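Local coordinates for protein 2-hydroxyethylphosphonate dioxygenase (Streptomyces viridochromogenes, PDB 4YAR) that catalyses, as a non-heme iron dioxygenase, the cleavage of 2-hydroxyethylphosphonate to hydroxymethylphosphonate and formate in bialaphos biosynthesis, at residues T170-V175 / T305-S310; G301-T306 / A326-L331; A133-L138 / I194-A199; D166-G171 / T319-S324; H357-E362 / T401-G406. The protein carries 1 engineered substitution. All coordinates share one frame; numbering follows the deposited sequence.

Contact 1: residues T170-V175 / T305-S310; sequences TGDSYV and TTIEDS
Gly171 runs almost fully stretched, with phi 172° and psi 180°, a conformation open mainly to a residue without a side chain, and its carbonyl carbon lies 3.6 Å from Ile307 CG1. Its carbonyl oxygen accepts from a water that also donates to Ser310 OG. Asp172 comes next and reaches the start of helix 307-312. With CG beside its own backbone N (chi1 -71°), OD1 receives the amide of Ile307 at 3.0 Å, nearly in line with the CG-OD1 bond, while OD2 is held by His160 N. A carboxylate suits this place because the first-turn amides of a helix have no carbonyls of the helix to pair with. The rest of that end is a capping box: Thr306 OG1 takes Asp309 N at 2.9 Å, and Asp309 OD2, approached from above its carboxylate plane, takes Thr306 N at 2.9 Å. Ser173 then forms a lone antiparallel bridge with Thr305. Ser173 N donates to Thr305 O at 2.8 Å, and Thr305 N returns the bond to Ser173 O over 2.8 Å. Beta-branched Thr305 fits the extended backbone here and sets CB 3.7 Å from Ser173 OG, a hydroxyl that is hydrogen-bonded to Ala326 N.

Contact 2: residues G301-T306 / A326-L331; sequences GKTWTT and ASAAHL. With NA (sodium ion), chain L.
Beside the sodium site, Lys302 NZ comes to the edge of the His330 imidazole, in the plane of the ring and 3.4 Å from CE1, the two side chains crossing at about a right angle. His330 ND1 coordinates the sodium ion at 2.4 Å, together with Gln296; modelled waters lie around the ion, some too close to be taken at face value. On the far side of the ring, NE2 is hydrogen-bonded to Asp294 O, and with both nitrogens engaged the imidazole cannot easily turn. The lysine is extended from CG onward; its ammonium is weakly bonded to Asp295 O, whose partial negative charge may ease its closeness to the sodium ion. His330 sits in a type I beta turn from Ala328 to Leu331, within the loop between strands 320-324 and 335-343, and this loop lies against the one that leads into helix 307-312. Farther along, Thr303 presents its methyl to the second loop, CG2 lying 3.6 Å from Ser327 O and 3.9 Å from Ala328 CB. Thr303 O collects several neighbours: Thr305 OG1 donates to it at 3.0 Å, a water bridges it to Ser327 N, and Ala326 CB approaches to 3.3 Å. Small Ala326 suits this spot, since its CA is also only 3.1 Å from Thr305 OG1.

Contact 3: residues A133-L138 / I194-A199; sequences AITVNL and IVSYTA
Ile134 with Tyr197 and Val136 with Val195 are the hydrogen-bonded pairs of two antiparallel strands whose directions differ by 167°. Ile134 N donates to Tyr197 O and Tyr197 N to Ile134 O, each at 2.8 Å; the matching bonds of Val136 and Val195 are both 3.0 Å. Between these rungs run CA-H...O contacts, among them Thr135 CA to Val195 O at 3.3 Å. Apolar contacts gather on the side of Val136, Val195 and Tyr197. The two valines lie side by side, Val136 CG1 being 4.0 Å from Val195 CB. With CG1 of Val195 anti to the backbone N (chi1 175°), its CG2 falls opposite the carbonyl carbon and meets Leu138 CD1 at 3.9 Å. Beta-branched residues suit such extended backbone. The other side is mixed: Ile194 CD1 packs on Thr135 CG2, while Ala133 CB is 4.0 Å from Ser196 OG. Ser196 belongs to the substrate site, which is shared between the subunits of the dimer, and Thr198 nears the iron ligand His129. In the sheet, characteristic of a cupin barrel, strand 133-140 lies between strands 192-198 and 173-176, and the apolar side looks across to strand 400-407, with Tyr197 stacked on Phe405.

Contact 4: residues D166-G171 / T319-S324; sequences DRWITG and TYEAAS
Ile169 and Ala323 make the nearest backbone approach, and with their CA atoms 7.4 Å apart no main-chain bond joins the two segments. On one side the chain folds into a type I beta turn from Asp166 to Ile169, closed by Ile169 N donating to Asp166 O at 3.1 Å. On the other, residues 320-324 form an extended strand that turns Glu321 and Ala323 toward the turn and Ala322 away from it. Side chains must therefore bridge the distance, and Trp168 is long enough to do so. Its CG stands between the backbone N and the carbonyl carbon (chi1 68°), which carries the indole out to the strand, and the six-membered ring does the touching. Trp168 CZ3 lies 3.7 Å from Glu321 O, Trp168 CH2 is 3.8 Å from Ala323 CB, and the carbonyl carbon of Ala322 is at the ring edge. The extended Glu321 crosses the indole at about a right angle, its CD 3.9 Å from Trp168 CZ2 and its carboxylate plane inclined 42° to the ring; a long, weak ion pair with Arg340 engages its far end. Ile169 lies over one face of the indole of Trp168 with CG1 4.0 Å above the ring centre, and its CD1 touches Ala323 CB at 3.9 Å. The single methyl of Ala323 suits the point where ring and isoleucine converge. Strand 320-324 runs between strands 335-343 and 315-317 in the seven-stranded sheet; Phe338 and Arg340 of strand 335-343 also touch Trp168, while Ser310 and Arg311 of helix 307-312 touch Ile169.

Contact 5: residues H357-E362 / T401-G406; sequences HYVVTE and TVLKFG
Tyr358 and Lys404 lie side by side and point the same way, the lysine's methylenes running alongside the phenol. Lys404 CB and CG are each 3.6 Å from Tyr358 CE1, and a bend at chi4 (135°) brings NZ round to donate to Tyr358 OH at 2.7 Å. Long, flexible lysine suits this place: its stem packs against the ring while its ammonium also pairs with Asp352, and the phenol oxygen is further bonded to His394. On the same face, Val402 wedges CG2 between the CB of Tyr358, 3.8 Å away, and the backbone of Val359, whose carbonyl oxygen it nears. The strands are antiparallel neighbours in the seven-stranded sheet of a cupin-like barrel, consistent with the double-cupin architecture of this enzyme. Leu403 N to Val359 O, at 2.7 Å, is one of the bonds that hold them in line. Near the end of strand 355-362 the register slips in a classic beta bulge, where Thr361 and Glu362 both face Thr401: Thr361 N donates to Thr401 O, Glu362 N adds a weak bond to that oxygen, and Thr401 N returns to Glu362 O. The extra residue sets Thr361 OG1 against Thr401 CB and CG2, 3.3 Å from each, and Thr361 CG2 crosses to Leu403 CG at 3.8 Å. Thr361 thus covers one flank of Leu403, and Val359 CG1 covers another at 3.8 Å from Leu403 CB. That valine methyl also meets the edge of the Phe405 ring, and a water joins Thr401 OG1 to the carboxylate of Glu362.

How the contacts relate
Following the chain, contact 3 opens first at 133-138; before it closes at 194-199, contacts 4 and 1 start from the overlapping segments 166-171 and 170-175, so both cross it. Contact 1 closes at 305-310, after an excursion rich in helix that holds the second predicted helix-turn-helix region, and before contact 4 closes its own long loop at 319-324. Contact 2, opening at 301-306 on residues shared with contact 1, closes a short loop at 326-331 and crosses contact 4. Contact 5 follows in series along the chain, pairing strands 355-362 and 400-407, though it touches contacts 3 and 4. Together they tie the six-stranded sheet to the seven-stranded one, where Tyr197 of contact 3 meets contact 5.

Contact 1: residues T170-V175 / T305-S310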
# COMPACT_ATOMS: atom_id res chain seq x y z
N THR A 170 -13.89 -13.43 11.38
CA THR A 170 -14.63 -14.17 10.40
C THR A 170 -13.96 -15.52 10.03
O THR A 170 -14.65 -16.52 9.69
CB THR A 170 -14.87 -13.35 9.11
OG1 THR A 170 -13.62 -13.10 8.42
CG2 THR A 170 -15.55 -12.04 9.43
N GLY A 171 -12.64 -15.56 10.12
CA GLY A 171 -11.85 -16.68 9.59
C GLY A 171 -10.34 -16.45 9.61
O GLY A 171 -9.88 -15.43 10.04
N ASP A 172 -9.63 -17.44 9.14
CA ASP A 172 -8.19 -17.36 8.99
C ASP A 172 -7.84 -16.26 7.98
O ASP A 172 -8.64 -15.96 7.03
CB ASP A 172 -7.63 -18.71 8.47
CG ASP A 172 -7.65 -19.89 9.47
OD1 ASP A 172 -7.88 -19.76 10.68
OD2 ASP A 172 -7.49 -21.05 8.99
N SER A 173 -6.62 -15.74 8.10
CA SER A 173 -6.09 -14.80 7.12
C SER A 173 -4.65 -15.07 6.85
O SER A 173 -3.99 -15.68 7.68
CB SER A 173 -6.29 -13.33 7.59
OG SER A 173 -5.69 -13.13 8.85
N TYR A 174 -4.17 -14.64 5.72
CA TYR A 174 -2.77 -14.70 5.41
C TYR A 174 -2.36 -13.63 4.39
O TYR A 174 -3.20 -13.08 3.62
CB TYR A 174 -2.36 -16.09 4.91
CG TYR A 174 -2.73 -16.36 3.46
CD1 TYR A 174 -4.04 -16.52 3.03
CD2 TYR A 174 -1.70 -16.48 2.50
CE1 TYR A 174 -4.34 -16.74 1.70
CE2 TYR A 174 -1.99 -16.73 1.19
CZ TYR A 174 -3.29 -16.88 0.77
OH TYR A 174 -3.51 -17.08 -0.58
N VAL A 175 -1.04 -13.45 4.28
CA VAL A 175 -0.48 -12.55 3.31
C VAL A 175 0.13 -13.38 2.22
O VAL A 175 1.03 -14.20 2.47
CB VAL A 175 0.60 -11.67 3.85
CG1 VAL A 175 1.16 -10.84 2.68
CG2 VAL A 175 0.02 -10.79 4.93
N THR A 305 -2.35 -16.51 9.78
CA THR A 305 -2.97 -16.10 11.05
C THR A 305 -4.31 -16.85 11.20
O THR A 305 -5.22 -16.71 10.37
CB THR A 305 -3.20 -14.62 11.11
OG1 THR A 305 -1.95 -13.96 11.01
CG2 THR A 305 -3.89 -14.16 12.35
N THR A 306 -4.39 -17.66 12.25
CA THR A 306 -5.59 -18.50 12.46
C THR A 306 -6.65 -17.70 13.19
O THR A 306 -6.39 -16.65 13.75
CB THR A 306 -5.29 -19.74 13.32
OG1 THR A 306 -4.86 -19.32 14.62
CG2 THR A 306 -4.25 -20.60 12.71
N ILE A 307 -7.87 -18.24 13.21
CA ILE A 307 -8.93 -17.66 14.03
C ILE A 307 -8.45 -17.49 15.49
O ILE A 307 -8.68 -16.45 16.12
CB ILE A 307 -10.14 -18.58 13.97
CG1 ILE A 307 -10.73 -18.56 12.53
CG2 ILE A 307 -11.21 -18.12 14.87
CD1 ILE A 307 -11.30 -19.91 12.11
N GLU A 308 -7.83 -18.51 16.01
CA GLU A 308 -7.40 -18.49 17.39
C GLU A 308 -6.32 -17.47 17.61
O GLU A 308 -6.35 -16.76 18.63
CB GLU A 308 -6.94 -19.86 17.85
CG GLU A 308 -8.14 -20.76 18.06
CD GLU A 308 -7.80 -22.19 18.45
OE1 GLU A 308 -6.82 -22.77 17.90
OE2 GLU A 308 -8.55 -22.73 19.31
N ASP A 309 -5.38 -17.35 16.66
CA ASP A 309 -4.43 -16.21 16.73
C ASP A 309 -5.21 -14.90 16.84
O ASP A 309 -4.89 -13.99 17.64
CB ASP A 309 -3.50 -16.10 15.46
CG ASP A 309 -2.48 -17.23 15.27
OD1 ASP A 309 -1.93 -17.84 16.24
OD2 ASP A 309 -2.16 -17.55 14.09
N SER A 310 -6.20 -14.67 15.97
CA SER A 310 -6.88 -13.41 16.02
C SER A 310 -7.64 -13.22 17.38
O SER A 310 -7.65 -12.15 17.96
CB SER A 310 -7.85 -13.22 14.83
OG SER A 310 -7.10 -13.24 13.66
O HOH W 1 -7.50 -13.98 10.73

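Contact 2: residues G301-T306 / A326-L331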
# COMPACT_ATOMS: atom_id res chain seq x y z
N GLY A 301 3.32 -20.07 5.54
CA GLY A 301 3.45 -20.38 6.97
C GLY A 301 3.81 -19.23 7.89
O GLY A 301 3.22 -19.12 8.97
N LYS A 302 4.73 -18.35 7.50
CA LYS A 302 5.20 -17.31 8.40
C LYS A 302 4.10 -16.31 8.67
O LYS A 302 4.00 -15.84 9.76
CB LYS A 302 6.46 -16.57 7.87
CG LYS A 302 7.38 -15.90 8.93
CD LYS A 302 8.25 -14.80 8.26
CE LYS A 302 9.43 -14.20 9.08
NZ LYS A 302 10.43 -13.35 8.28
N THR A 303 3.27 -15.95 7.68
CA THR A 303 2.33 -14.86 7.99
C THR A 303 0.96 -15.40 8.40
O THR A 303 0.08 -14.66 8.97
CB THR A 303 2.12 -13.95 6.78
OG1 THR A 303 1.65 -14.76 5.70
CG2 THR A 303 3.38 -13.34 6.38
N TRP A 304 0.74 -16.65 8.06
CA TRP A 304 -0.55 -17.29 8.33
C TRP A 304 -1.10 -16.93 9.71
O TRP A 304 -0.43 -17.13 10.74
CB TRP A 304 -0.37 -18.77 8.29
CG TRP A 304 -1.67 -19.58 8.21
CD1 TRP A 304 -2.39 -20.10 9.25
CD2 TRP A 304 -2.36 -19.92 7.02
NE1 TRP A 304 -3.48 -20.81 8.75
CE2 TRP A 304 -3.49 -20.68 7.39
CE3 TRP A 304 -2.14 -19.65 5.65
CZ2 TRP A 304 -4.37 -21.21 6.45
CZ3 TRP A 304 -3.02 -20.17 4.73
CH2 TRP A 304 -4.12 -20.94 5.13
N THR A 305 -2.35 -16.51 9.78
CA THR A 305 -2.97 -16.10 11.05
C THR A 305 -4.31 -16.85 11.20
O THR A 305 -5.22 -16.71 10.37
CB THR A 305 -3.20 -14.62 11.11
OG1 THR A 305 -1.95 -13.96 11.01
CG2 THR A 305 -3.89 -14.16 12.35
N THR A 306 -4.39 -17.66 12.25
CA THR A 306 -5.59 -18.50 12.46
C THR A 306 -6.65 -17.70 13.19
O THR A 306 -6.39 -16.65 13.75
CB THR A 306 -5.29 -19.74 13.32
OG1 THR A 306 -4.86 -19.32 14.62
CG2 THR A 306 -4.25 -20.60 12.71
N ALA A 326 -3.68 -11.21 9.54
CA ALA A 326 -2.30 -11.43 9.18
C ALA A 326 -1.52 -10.15 8.81
O ALA A 326 -2.06 -9.22 8.18
CB ALA A 326 -2.24 -12.44 8.09
N SER A 327 -0.22 -10.15 9.13
CA SER A 327 0.69 -9.04 8.78
C SER A 327 2.07 -9.59 8.41
O SER A 327 2.40 -10.75 8.70
CB SER A 327 0.84 -8.03 9.92
OG SER A 327 1.36 -8.61 11.10
N ALA A 328 2.89 -8.71 7.84
CA ALA A 328 4.21 -9.09 7.43
C ALA A 328 5.11 -7.90 7.63
O ALA A 328 4.83 -6.86 7.10
CB ALA A 328 4.20 -9.51 5.98
N ALA A 329 6.17 -8.03 8.44
CA ALA A 329 7.12 -6.90 8.62
C ALA A 329 7.85 -6.45 7.36
O ALA A 329 8.26 -5.30 7.29
CB ALA A 329 8.13 -7.23 9.72
N HIS A 330 7.89 -7.29 6.33
CA HIS A 330 8.40 -6.86 5.01
C HIS A 330 7.43 -6.09 4.22
O HIS A 330 7.81 -5.62 3.15
CB HIS A 330 8.78 -8.08 4.15
CG HIS A 330 9.71 -9.02 4.83
ND1 HIS A 330 9.24 -9.92 5.78
CD2 HIS A 330 11.04 -9.25 4.71
CE1 HIS A 330 10.24 -10.60 6.28
NE2 HIS A 330 11.34 -10.26 5.61
N LEU A 331 6.17 -5.94 4.73
CA LEU A 331 5.15 -5.23 3.99
C LEU A 331 4.49 -4.30 5.02
O LEU A 331 3.29 -4.45 5.33
CB LEU A 331 4.11 -6.19 3.37
CG LEU A 331 4.67 -7.04 2.22
CD1 LEU A 331 3.76 -8.22 1.89
CD2 LEU A 331 4.98 -6.18 1.01
NA NA L . 8.35 -12.01 5.02
O HOH W 2 0.93 -12.44 10.35
O HOH W 3 6.79 -10.74 3.32
O HOH W 4 9.24 -13.41 6.12
O HOH W 5 7.55 -10.91 4.55
O HOH W 6 7.46 -10.54 6.97

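Contact 3: residues A133-L138 / I194-A199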
# COMPACT_ATOMS: atom_id res chain seq x y z
N ALA A 133 -1.05 -9.18 -1.13
CA ALA A 133 -2.43 -9.03 -0.65
C ALA A 133 -2.64 -9.67 0.72
O ALA A 133 -2.01 -10.67 1.04
CB ALA A 133 -3.40 -9.63 -1.63
N ILE A 134 -3.57 -9.12 1.51
CA ILE A 134 -4.11 -9.83 2.67
C ILE A 134 -5.38 -10.51 2.13
O ILE A 134 -6.17 -9.90 1.42
CB ILE A 134 -4.43 -8.88 3.89
CG1 ILE A 134 -3.17 -8.36 4.63
CG2 ILE A 134 -5.32 -9.57 4.93
CD1 ILE A 134 -3.41 -7.20 5.61
N THR A 135 -5.56 -11.78 2.49
CA THR A 135 -6.71 -12.57 2.14
C THR A 135 -7.29 -13.14 3.42
O THR A 135 -6.58 -13.65 4.31
CB THR A 135 -6.40 -13.75 1.18
OG1 THR A 135 -5.71 -13.23 0.02
CG2 THR A 135 -7.69 -14.45 0.78
N VAL A 136 -8.57 -12.92 3.54
CA VAL A 136 -9.33 -13.37 4.72
C VAL A 136 -10.57 -14.12 4.28
O VAL A 136 -11.29 -13.70 3.38
CB VAL A 136 -9.64 -12.21 5.68
CG1 VAL A 136 -10.44 -11.11 5.03
CG2 VAL A 136 -10.24 -12.70 7.00
N ASN A 137 -10.83 -15.22 4.98
CA ASN A 137 -12.04 -16.00 4.76
C ASN A 137 -13.21 -15.39 5.52
O ASN A 137 -13.23 -15.28 6.75
CB ASN A 137 -11.85 -17.46 5.13
CG ASN A 137 -13.04 -18.36 4.70
OD1 ASN A 137 -14.07 -17.91 4.11
ND2 ASN A 137 -12.88 -19.66 4.93
N LEU A 138 -14.22 -14.97 4.80
CA LEU A 138 -15.45 -14.44 5.43
C LEU A 138 -16.42 -15.57 5.89
O LEU A 138 -17.39 -15.36 6.66
CB LEU A 138 -16.22 -13.56 4.41
CG LEU A 138 -15.62 -12.23 3.95
CD1 LEU A 138 -16.42 -11.39 2.95
CD2 LEU A 138 -15.14 -11.43 5.16
N ILE A 194 -14.43 -14.75 0.24
CA ILE A 194 -13.17 -14.15 0.75
C ILE A 194 -13.11 -12.67 0.42
O ILE A 194 -13.78 -12.19 -0.51
CB ILE A 194 -11.87 -14.83 0.27
CG1 ILE A 194 -11.67 -14.56 -1.21
CG2 ILE A 194 -11.83 -16.33 0.55
CD1 ILE A 194 -10.49 -15.20 -1.81
N VAL A 195 -12.34 -11.90 1.21
CA VAL A 195 -11.84 -10.62 0.72
C VAL A 195 -10.41 -10.75 0.37
O VAL A 195 -9.63 -11.32 1.18
CB VAL A 195 -11.88 -9.46 1.74
CG1 VAL A 195 -11.21 -8.21 1.15
CG2 VAL A 195 -13.22 -9.22 2.30
N SER A 196 -10.04 -10.23 -0.81
CA SER A 196 -8.65 -10.15 -1.21
C SER A 196 -8.34 -8.67 -1.31
O SER A 196 -8.95 -7.96 -2.13
CB SER A 196 -8.37 -10.87 -2.50
OG SER A 196 -6.99 -10.76 -2.87
N TYR A 197 -7.44 -8.21 -0.47
CA TYR A 197 -7.07 -6.82 -0.33
C TYR A 197 -5.58 -6.60 -0.71
O TYR A 197 -4.69 -7.04 0.03
CB TYR A 197 -7.24 -6.35 1.11
CG TYR A 197 -6.97 -4.85 1.27
CD1 TYR A 197 -7.91 -3.92 0.86
CD2 TYR A 197 -5.79 -4.39 1.81
CE1 TYR A 197 -7.68 -2.57 0.96
CE2 TYR A 197 -5.52 -3.04 1.95
CZ TYR A 197 -6.48 -2.11 1.54
OH TYR A 197 -6.20 -0.78 1.67
N THR A 198 -5.38 -5.94 -1.83
CA THR A 198 -4.02 -5.69 -2.32
C THR A 198 -3.52 -4.31 -1.85
O THR A 198 -4.26 -3.41 -1.51
CB THR A 198 -3.99 -5.74 -3.82
OG1 THR A 198 -4.74 -4.61 -4.29
CG2 THR A 198 -4.55 -7.04 -4.41
N ALA A 199 -2.23 -4.19 -1.67
CA ALA A 199 -1.67 -2.86 -1.42
C ALA A 199 -0.90 -2.53 -2.67
O ALA A 199 -0.51 -3.43 -3.38
CB ALA A 199 -0.74 -2.92 -0.23

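Contact 4: residues D166-G171 / T319-S324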
# COMPACT_ATOMS: atom_id res chain seq x y z
N ASP A 166 -18.12 -15.39 18.29
CA ASP A 166 -17.12 -14.37 18.03
C ASP A 166 -16.89 -14.35 16.55
O ASP A 166 -15.73 -14.31 16.14
CB ASP A 166 -15.76 -14.71 18.68
CG ASP A 166 -15.80 -14.77 20.16
OD1 ASP A 166 -16.62 -14.05 20.78
OD2 ASP A 166 -14.94 -15.53 20.72
N ARG A 167 -17.98 -14.35 15.77
CA ARG A 167 -17.93 -14.39 14.35
C ARG A 167 -17.52 -13.05 13.76
O ARG A 167 -17.33 -12.94 12.56
CB ARG A 167 -19.29 -14.78 13.80
CG ARG A 167 -19.79 -16.14 14.30
CD ARG A 167 -19.25 -17.32 13.51
NE ARG A 167 -20.08 -17.62 12.34
CZ ARG A 167 -20.70 -18.77 12.05
NH1 ARG A 167 -20.64 -19.85 12.81
NH2 ARG A 167 -21.38 -18.84 10.93
N TRP A 168 -17.41 -12.01 14.59
CA TRP A 168 -16.76 -10.80 14.14
C TRP A 168 -15.31 -11.08 13.66
O TRP A 168 -14.73 -10.33 12.85
CB TRP A 168 -16.86 -9.73 15.20
CG TRP A 168 -16.12 -9.92 16.43
CD1 TRP A 168 -16.49 -10.67 17.49
CD2 TRP A 168 -14.86 -9.29 16.79
NE1 TRP A 168 -15.53 -10.58 18.51
CE2 TRP A 168 -14.53 -9.73 18.10
CE3 TRP A 168 -14.00 -8.41 16.14
CZ2 TRP A 168 -13.37 -9.35 18.74
CZ3 TRP A 168 -12.87 -7.97 16.81
CH2 TRP A 168 -12.56 -8.43 18.11
N ILE A 169 -14.71 -12.14 14.18
CA ILE A 169 -13.48 -12.69 13.60
C ILE A 169 -13.94 -13.74 12.66
O ILE A 169 -14.47 -14.81 13.07
CB ILE A 169 -12.53 -13.26 14.69
CG1 ILE A 169 -12.16 -12.17 15.72
CG2 ILE A 169 -11.37 -14.03 14.04
CD1 ILE A 169 -11.48 -12.59 17.01
N THR A 170 -13.89 -13.43 11.38
CA THR A 170 -14.63 -14.17 10.40
C THR A 170 -13.96 -15.52 10.03
O THR A 170 -14.65 -16.52 9.69
CB THR A 170 -14.87 -13.35 9.11
OG1 THR A 170 -13.62 -13.10 8.42
CG2 THR A 170 -15.55 -12.04 9.43
N GLY A 171 -12.64 -15.56 10.12
CA GLY A 171 -11.85 -16.68 9.59
C GLY A 171 -10.34 -16.45 9.61
O GLY A 171 -9.88 -15.43 10.04
N THR A 319 -13.07 3.10 21.66
CA THR A 319 -14.42 2.56 21.82
C THR A 319 -14.67 1.26 21.10
O THR A 319 -15.77 0.73 21.20
CB THR A 319 -15.47 3.53 21.32
OG1 THR A 319 -15.16 3.94 19.97
CG2 THR A 319 -15.51 4.74 22.29
N TYR A 320 -13.66 0.76 20.39
CA TYR A 320 -13.82 -0.46 19.61
C TYR A 320 -13.20 -1.64 20.30
O TYR A 320 -12.41 -1.46 21.18
CB TYR A 320 -13.19 -0.25 18.20
CG TYR A 320 -13.62 1.05 17.57
CD1 TYR A 320 -14.88 1.19 17.02
CD2 TYR A 320 -12.78 2.16 17.55
CE1 TYR A 320 -15.29 2.36 16.48
CE2 TYR A 320 -13.19 3.37 17.00
CZ TYR A 320 -14.45 3.46 16.47
OH TYR A 320 -14.95 4.59 15.88
N GLU A 321 -13.60 -2.87 19.92
CA GLU A 321 -12.79 -4.06 20.16
C GLU A 321 -12.08 -4.46 18.84
O GLU A 321 -12.69 -4.40 17.81
CB GLU A 321 -13.60 -5.20 20.78
CG GLU A 321 -12.73 -6.20 21.58
CD GLU A 321 -13.47 -7.42 22.12
OE1 GLU A 321 -12.81 -8.32 22.66
OE2 GLU A 321 -14.70 -7.49 22.04
N ALA A 322 -10.79 -4.74 18.92
CA ALA A 322 -9.99 -4.99 17.68
C ALA A 322 -9.35 -6.33 17.74
O ALA A 322 -8.95 -6.79 18.79
CB ALA A 322 -8.96 -3.87 17.48
N ALA A 323 -9.22 -7.02 16.59
CA ALA A 323 -8.41 -8.20 16.54
C ALA A 323 -7.59 -8.14 15.21
O ALA A 323 -8.06 -7.56 14.22
CB ALA A 323 -9.31 -9.42 16.49
N SER A 324 -6.41 -8.72 15.25
CA SER A 324 -5.50 -8.68 14.12
C SER A 324 -5.74 -9.67 13.04
O SER A 324 -5.98 -10.83 13.30
CB SER A 324 -4.06 -8.88 14.61
OG SER A 324 -3.72 -7.96 15.66

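Contact 5: residues H357-E362 / T401-G406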
# COMPACT_ATOMS: atom_id res chain seq x y z
N HIS A 357 -9.73 1.06 3.81
CA HIS A 357 -10.88 0.54 3.15
C HIS A 357 -11.66 -0.30 4.13
O HIS A 357 -11.01 -1.15 4.89
CB HIS A 357 -10.49 -0.36 1.94
CG HIS A 357 -9.74 0.34 0.86
ND1 HIS A 357 -10.35 0.74 -0.31
CD2 HIS A 357 -8.45 0.66 0.73
CE1 HIS A 357 -9.45 1.23 -1.12
NE2 HIS A 357 -8.31 1.24 -0.51
N TYR A 358 -12.95 0.00 4.29
CA TYR A 358 -13.73 -0.70 5.27
C TYR A 358 -14.85 -1.50 4.62
O TYR A 358 -15.49 -1.00 3.68
CB TYR A 358 -14.45 0.28 6.25
CG TYR A 358 -13.59 1.03 7.24
CD1 TYR A 358 -13.16 0.44 8.41
CD2 TYR A 358 -13.20 2.32 6.99
CE1 TYR A 358 -12.44 1.13 9.32
CE2 TYR A 358 -12.46 3.03 7.89
CZ TYR A 358 -12.06 2.44 9.07
OH TYR A 358 -11.31 3.12 10.00
N VAL A 359 -15.15 -2.67 5.16
CA VAL A 359 -16.38 -3.43 4.79
C VAL A 359 -17.13 -3.93 5.98
O VAL A 359 -16.55 -4.55 6.95
CB VAL A 359 -16.11 -4.55 3.77
CG1 VAL A 359 -15.17 -5.59 4.33
CG2 VAL A 359 -17.44 -5.19 3.29
N VAL A 360 -18.43 -3.64 5.98
CA VAL A 360 -19.30 -4.00 7.09
C VAL A 360 -19.69 -5.48 6.94
O VAL A 360 -20.10 -5.91 5.87
CB VAL A 360 -20.62 -3.17 7.10
CG1 VAL A 360 -21.49 -3.61 8.23
CG2 VAL A 360 -20.36 -1.70 7.21
N THR A 361 -19.55 -6.23 8.00
CA THR A 361 -19.92 -7.65 8.04
C THR A 361 -21.09 -7.96 8.94
O THR A 361 -21.73 -8.99 8.73
CB THR A 361 -18.79 -8.54 8.44
OG1 THR A 361 -18.35 -8.22 9.75
CG2 THR A 361 -17.60 -8.41 7.46
N GLU A 362 -21.49 -7.04 9.78
CA GLU A 362 -22.66 -7.20 10.63
C GLU A 362 -23.17 -5.87 11.09
O GLU A 362 -22.40 -5.02 11.53
CB GLU A 362 -22.34 -8.02 11.85
CG GLU A 362 -23.55 -8.66 12.50
CD GLU A 362 -23.16 -9.22 13.85
OE1 GLU A 362 -22.62 -10.36 13.86
OE2 GLU A 362 -23.35 -8.52 14.86
N THR A 401 -20.03 -4.97 13.12
CA THR A 401 -18.67 -5.40 12.85
C THR A 401 -18.27 -4.86 11.51
O THR A 401 -19.04 -4.88 10.52
CB THR A 401 -18.53 -6.95 12.80
OG1 THR A 401 -19.04 -7.49 14.00
CG2 THR A 401 -17.02 -7.39 12.71
N VAL A 402 -17.03 -4.43 11.46
CA VAL A 402 -16.49 -3.96 10.23
C VAL A 402 -15.07 -4.48 10.06
O VAL A 402 -14.32 -4.56 11.06
CB VAL A 402 -16.60 -2.42 10.16
CG1 VAL A 402 -15.68 -1.75 11.17
CG2 VAL A 402 -16.25 -1.90 8.78
N LEU A 403 -14.69 -4.78 8.83
CA LEU A 403 -13.26 -5.12 8.57
C LEU A 403 -12.55 -3.85 8.10
O LEU A 403 -13.13 -3.08 7.34
CB LEU A 403 -13.19 -6.20 7.49
CG LEU A 403 -13.89 -7.55 7.69
CD1 LEU A 403 -13.44 -8.62 6.72
CD2 LEU A 403 -13.72 -8.01 9.10
N LYS A 404 -11.35 -3.61 8.66
CA LYS A 404 -10.57 -2.44 8.38
C LYS A 404 -9.29 -2.87 7.68
O LYS A 404 -8.41 -3.55 8.27
CB LYS A 404 -10.23 -1.69 9.63
CG LYS A 404 -9.23 -0.57 9.42
CD LYS A 404 -9.17 0.23 10.70
CE LYS A 404 -8.23 1.41 10.58
NZ LYS A 404 -8.92 2.55 11.15
N PHE A 405 -9.12 -2.42 6.47
CA PHE A 405 -7.89 -2.70 5.69
C PHE A 405 -7.15 -1.40 5.51
O PHE A 405 -7.75 -0.31 5.40
CB PHE A 405 -8.19 -3.36 4.33
CG PHE A 405 -8.90 -4.68 4.41
CD1 PHE A 405 -8.18 -5.87 4.60
CD2 PHE A 405 -10.27 -4.75 4.36
CE1 PHE A 405 -8.82 -7.11 4.64
CE2 PHE A 405 -10.92 -5.98 4.38
CZ PHE A 405 -10.19 -7.15 4.55
N GLY A 406 -5.84 -1.48 5.32
CA GLY A 406 -5.07 -0.34 5.08
C GLY A 406 -3.96 -0.56 4.08
O GLY A 406 -3.33 -1.58 4.02
O HOH W 7 -19.98 -10.02 13.59